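Local atomic coordinates of membrane-bound lytic murein transglycosylase A (Burkholderia pseudomallei, PDB entry 6QK4), a protein that probably cleaves the glycosidic bond between N-acetylmuramic acid and N-acetylglucosamine in peptidoglycan, forming a 1,6-anhydro bond in the muramic acid residue as it does so. Residues Y107-R118 with L167-D178. Sequence-based numbering, arbitrary orientation.
Sequences YEPLLHGSRVRR and LQVQGSGRVVLD
A parallel strand pair within the MltA-specific insert, with a helix delivering its second strand, brings Leu110 to Gly113 alongside Arg174 to Leu177. The ladder alternates in the parallel manner: Arg174 N donates to Pro109 O, Leu111 N to Arg174 O (3.0 Å), Val176 N to Leu111 O (2.8 Å) and Gly113 N to Val176 O, before a weak bond from Asp178 N to Gly113 O ends it. Carbonyls of both strands also receive CA-H groups, among them that of His112 at Val176 O. The local strand axes are splayed by 43°, a marked twist.

Side chains sort by face. On one, Leu110 CD1 lies 3.7 Å from both Arg174 CD and Val176 CG2, while His112 runs beside Val176, its CD2 against CB. The Arg174 guanidinium reaches onward to the carbonyl of Asp257; its buried NE finds no partner. On the other face, Leu111 lays both methyls over Leu167 CD2, with Val158 of strand 154-158 against Leu111 and Val175. Gly113 brings its backbone N to 3.6 Å from Val175 CG1.

At the start of the pair, Pro109 touches two side chains: its CD sits over one face of the Tyr107 ring, and its CG packs 3.8 Å from Gln170 CG. A bend at chi2 (100°) turns the Gln170 amide back, and its OE1 passes 3.6 Å from Tyr107 CE1. One water joins Gln170 OE1 to Tyr107 N, and a second joins Gln170 NE2 to Glu108 OE1. At the far end Ser114 OG donates in plane to a lone pair of Val116 O.

Gly171, with positive phi, ends the helix and turns the chain into strand 173-177: a helix-to-strand connection feeding the mixed, twisted sheet of the insert domain.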
loop_
_atom_site.group_PDB
_atom_site.type_symbol
_atom_site.label_atom_id
_atom_site.label_comp_id
_atom_site.label_asym_id
_atom_site.label_seq_id
_atom_site.Cartn_x
_atom_site.Cartn_y
_atom_site.Cartn_z
ATOM N N TYR A 107 1.484 0.891 0.802
ATOM C CA TYR A 107 1.919 1.864 -0.197
ATOM C C TYR A 107 3.147 1.311 -0.886
ATOM O O TYR A 107 3.698 0.265 -0.483
ATOM C CB TYR A 107 2.237 3.239 0.442
ATOM C CG TYR A 107 3.568 3.291 1.158
ATOM C CD1 TYR A 107 3.781 2.572 2.312
ATOM C CD2 TYR A 107 4.583 4.121 0.690
ATOM C CE1 TYR A 107 4.998 2.680 3.012
ATOM C CE2 TYR A 107 5.800 4.233 1.370
ATOM C CZ TYR A 107 5.989 3.505 2.515
ATOM O OH TYR A 107 7.169 3.642 3.197
ATOM N N GLU A 108 3.561 2.011 -1.936
ATOM C CA GLU A 108 4.822 1.663 -2.594
ATOM C C GLU A 108 5.824 2.786 -2.399
ATOM O O GLU A 108 5.573 3.913 -2.836
ATOM C CB GLU A 108 4.560 1.431 -4.063
ATOM C CG GLU A 108 5.868 1.235 -4.825
ATOM C CD GLU A 108 6.308 -0.206 -4.852
ATOM O OE1 GLU A 108 6.000 -0.943 -3.875
ATOM O OE2 GLU A 108 6.966 -0.591 -5.860
ATOM N N PRO A 109 6.952 2.567 -1.698
ATOM C CA PRO A 109 7.925 3.651 -1.542
ATOM C C PRO A 109 8.428 4.117 -2.900
ATOM O O PRO A 109 8.601 3.318 -3.820
ATOM C CB PRO A 109 9.060 2.993 -0.738
ATOM C CG PRO A 109 8.449 1.862 0.016
ATOM C CD PRO A 109 7.330 1.342 -0.962
ATOM N N LEU A 110 8.629 5.432 -3.020
ATOM C CA LEU A 110 9.139 5.977 -4.277
ATOM C C LEU A 110 10.290 6.891 -3.915
ATOM O O LEU A 110 10.097 7.917 -3.244
ATOM C CB LEU A 110 8.053 6.713 -5.059
ATOM C CG LEU A 110 8.634 7.392 -6.313
ATOM C CD1 LEU A 110 7.900 6.991 -7.546
ATOM C CD2 LEU A 110 8.545 8.873 -6.093
ATOM N N LEU A 111 11.506 6.476 -4.275
ATOM C CA LEU A 111 12.698 7.249 -3.986
ATOM C C LEU A 111 13.256 7.836 -5.280
ATOM O O LEU A 111 12.843 7.486 -6.374
ATOM C CB LEU A 111 13.772 6.382 -3.301
ATOM C CG LEU A 111 13.340 5.917 -1.893
ATOM C CD1 LEU A 111 12.414 4.734 -1.944
ATOM C CD2 LEU A 111 14.633 5.529 -1.103
ATOM N N HIS A 112 14.203 8.761 -5.145
ATOM C CA HIS A 112 14.866 9.335 -6.306
ATOM C C HIS A 112 16.360 9.100 -6.172
ATOM O O HIS A 112 16.938 9.450 -5.159
ATOM C CB HIS A 112 14.566 10.820 -6.397
ATOM C CG HIS A 112 13.121 11.088 -6.619
ATOM N ND1 HIS A 112 12.252 11.386 -5.591
ATOM C CD2 HIS A 112 12.373 11.015 -7.747
ATOM C CE1 HIS A 112 11.031 11.510 -6.085
ATOM N NE2 HIS A 112 11.076 11.276 -7.385
ATOM N N GLY A 113 16.970 8.517 -7.188
ATOM C CA GLY A 113 18.357 8.148 -7.080
ATOM C C GLY A 113 19.103 8.231 -8.398
ATOM O O GLY A 113 18.600 8.761 -9.403
ATOM N N SER A 114 20.325 7.709 -8.369
ATOM C CA SER A 114 21.225 7.659 -9.505
ATOM C C SER A 114 22.035 6.382 -9.364
ATOM O O SER A 114 22.328 5.952 -8.249
ATOM C CB SER A 114 22.185 8.873 -9.525
ATOM O OG SER A 114 23.109 8.768 -10.622
ATOM N N ARG A 115 22.497 5.840 -10.499
ATOM C CA ARG A 115 23.412 4.705 -10.456
ATOM C C ARG A 115 24.825 5.096 -10.038
ATOM O O ARG A 115 25.626 4.219 -9.670
ATOM C CB ARG A 115 23.424 4.003 -11.819
ATOM C CG ARG A 115 22.046 3.474 -12.287
ATOM C CD ARG A 115 22.139 2.717 -13.623
ATOM N NE ARG A 115 20.858 2.092 -13.959
ATOM C CZ ARG A 115 20.483 0.880 -13.550
ATOM N NH1 ARG A 115 21.288 0.136 -12.807
ATOM N NH2 ARG A 115 19.287 0.419 -13.865
ATOM N N VAL A 116 25.166 6.382 -10.042
ATOM C CA VAL A 116 26.468 6.788 -9.544
ATOM C C VAL A 116 26.255 7.824 -8.452
ATOM O O VAL A 116 25.246 8.537 -8.437
ATOM C CB VAL A 116 27.391 7.335 -10.655
ATOM C CG1 VAL A 116 27.354 6.420 -11.851
ATOM C CG2 VAL A 116 26.993 8.742 -11.037
ATOM N N ARG A 117 27.198 7.883 -7.517
ATOM C CA ARG A 117 27.142 8.900 -6.479
ATOM C C ARG A 117 27.451 10.274 -7.077
ATOM O O ARG A 117 28.488 10.445 -7.719
ATOM C CB ARG A 117 28.112 8.551 -5.367
ATOM C CG ARG A 117 28.119 9.635 -4.296
ATOM C CD ARG A 117 28.919 9.291 -3.065
ATOM N NE ARG A 117 30.335 9.580 -3.280
ATOM C CZ ARG A 117 30.941 10.736 -2.990
ATOM N NH1 ARG A 117 30.262 11.742 -2.450
ATOM N NH2 ARG A 117 32.247 10.889 -3.233
ATOM N N ARG A 118 26.543 11.242 -6.907
ATOM C CA ARG A 118 26.666 12.516 -7.608
ATOM C C ARG A 118 25.581 13.451 -7.110
ATOM O O ARG A 118 24.492 13.001 -6.766
ATOM C CB ARG A 118 26.518 12.344 -9.131
ATOM C CG ARG A 118 25.079 11.981 -9.530
ATOM C CD ARG A 118 24.717 12.222 -10.986
ATOM N NE ARG A 118 25.318 11.212 -11.843
ATOM C CZ ARG A 118 24.866 10.870 -13.043
ATOM N NH1 ARG A 118 23.788 11.461 -13.550
ATOM N NH2 ARG A 118 25.505 9.934 -13.739
ATOM N N LEU A 167 12.588 2.792 3.284
ATOM C CA LEU A 167 12.534 1.761 2.264
ATOM C C LEU A 167 13.002 0.437 2.843
ATOM O O LEU A 167 12.436 -0.614 2.526
ATOM C CB LEU A 167 13.386 2.174 1.061
ATOM C CG LEU A 167 13.666 1.150 -0.016
ATOM C CD1 LEU A 167 12.357 0.939 -0.754
ATOM C CD2 LEU A 167 14.660 1.657 -0.994
ATOM N N GLN A 168 14.053 0.472 3.686
ATOM C CA GLN A 168 14.456 -0.735 4.403
ATOM C C GLN A 168 13.333 -1.301 5.263
ATOM O O GLN A 168 13.176 -2.517 5.329
ATOM C CB GLN A 168 15.675 -0.467 5.279
ATOM C CG GLN A 168 16.940 -0.387 4.502
ATOM C CD GLN A 168 18.089 0.042 5.382
ATOM O OE1 GLN A 168 18.001 1.016 6.122
ATOM N NE2 GLN A 168 19.189 -0.669 5.265
ATOM N N VAL A 169 12.586 -0.448 5.960
ATOM C CA VAL A 169 11.476 -0.938 6.782
ATOM C C VAL A 169 10.457 -1.671 5.902
ATOM O O VAL A 169 9.973 -2.749 6.259
ATOM C CB VAL A 169 10.834 0.206 7.587
ATOM C CG1 VAL A 169 9.579 -0.277 8.256
ATOM C CG2 VAL A 169 11.808 0.758 8.654
ATOM N N GLN A 170 10.177 -1.145 4.703
ATOM C CA GLN A 170 9.207 -1.793 3.841
ATOM C C GLN A 170 9.780 -3.053 3.184
ATOM O O GLN A 170 9.070 -4.041 3.005
ATOM C CB GLN A 170 8.715 -0.786 2.795
ATOM C CG GLN A 170 7.850 -1.446 1.706
ATOM C CD GLN A 170 6.363 -1.234 1.951
ATOM O OE1 GLN A 170 5.938 -0.811 3.052
ATOM N NE2 GLN A 170 5.563 -1.496 0.911
ATOM N N GLY A 171 11.079 -3.066 2.842
ATOM C CA GLY A 171 11.684 -4.190 2.166
ATOM C C GLY A 171 11.751 -4.071 0.655
ATOM O O GLY A 171 12.516 -4.814 0.024
ATOM N N SER A 172 10.945 -3.194 0.052
ATOM C CA SER A 172 10.870 -3.147 -1.392
ATOM C C SER A 172 10.276 -1.815 -1.834
ATOM O O SER A 172 9.582 -1.138 -1.064
ATOM C CB SER A 172 10.037 -4.325 -1.915
ATOM O OG SER A 172 8.678 -4.186 -1.526
ATOM N N GLY A 173 10.548 -1.442 -3.083
ATOM C CA GLY A 173 9.990 -0.193 -3.593
ATOM C C GLY A 173 10.609 0.141 -4.932
ATOM O O GLY A 173 11.208 -0.719 -5.583
ATOM N N ARG A 174 10.454 1.384 -5.344
ATOM C CA ARG A 174 10.926 1.766 -6.665
ATOM C C ARG A 174 11.785 3.023 -6.557
ATOM O O ARG A 174 11.545 3.895 -5.719
ATOM C CB ARG A 174 9.741 1.966 -7.628
ATOM C CG ARG A 174 9.645 3.312 -8.240
ATOM C CD ARG A 174 8.282 3.541 -8.856
ATOM N NE ARG A 174 7.398 2.385 -8.828
ATOM C CZ ARG A 174 6.341 2.280 -9.629
ATOM N NH1 ARG A 174 6.077 3.262 -10.488
ATOM N NH2 ARG A 174 5.549 1.215 -9.573
ATOM N N VAL A 175 12.819 3.095 -7.386
ATOM C CA VAL A 175 13.742 4.227 -7.379
ATOM C C VAL A 175 13.684 4.895 -8.754
ATOM O O VAL A 175 14.012 4.267 -9.769
ATOM C CB VAL A 175 15.176 3.782 -7.048
ATOM C CG1 VAL A 175 16.088 5.020 -6.965
ATOM C CG2 VAL A 175 15.189 3.035 -5.705
ATOM N N VAL A 176 13.228 6.141 -8.787
ATOM C CA VAL A 176 13.226 6.915 -10.022
ATOM C C VAL A 176 14.638 7.449 -10.209
ATOM O O VAL A 176 15.118 8.206 -9.365
ATOM C CB VAL A 176 12.212 8.059 -9.950
ATOM C CG1 VAL A 176 12.342 8.932 -11.174
ATOM C CG2 VAL A 176 10.803 7.487 -9.823
ATOM N N LEU A 177 15.316 7.015 -11.279
ATOM C CA LEU A 177 16.724 7.371 -11.482
ATOM C C LEU A 177 16.872 8.608 -12.357
ATOM O O LEU A 177 16.014 8.903 -13.196
ATOM C CB LEU A 177 17.509 6.235 -12.130
ATOM C CG LEU A 177 17.570 4.918 -11.360
ATOM C CD1 LEU A 177 18.152 3.815 -12.242
ATOM C CD2 LEU A 177 18.390 5.083 -10.096
ATOM N N ASP A 178 18.016 9.291 -12.202
ATOM C CA ASP A 178 18.222 10.552 -12.907
ATOM C C ASP A 178 18.439 10.334 -14.397
ATOM O O ASP A 178 18.373 11.304 -15.157
ATOM C CB ASP A 178 19.387 11.344 -12.303
ATOM C CG ASP A 178 20.740 10.638 -12.460
ATOM O OD1 ASP A 178 20.779 9.436 -12.808
ATOM O OD2 ASP A 178 21.765 11.296 -12.216
HETATM O O HOH W 1 3.146 -0.682 3.068
HETATM O O HOH W 2 6.656 -2.729 -1.554
HETATM O O HOH W 3 21.505 7.117 -12.966
#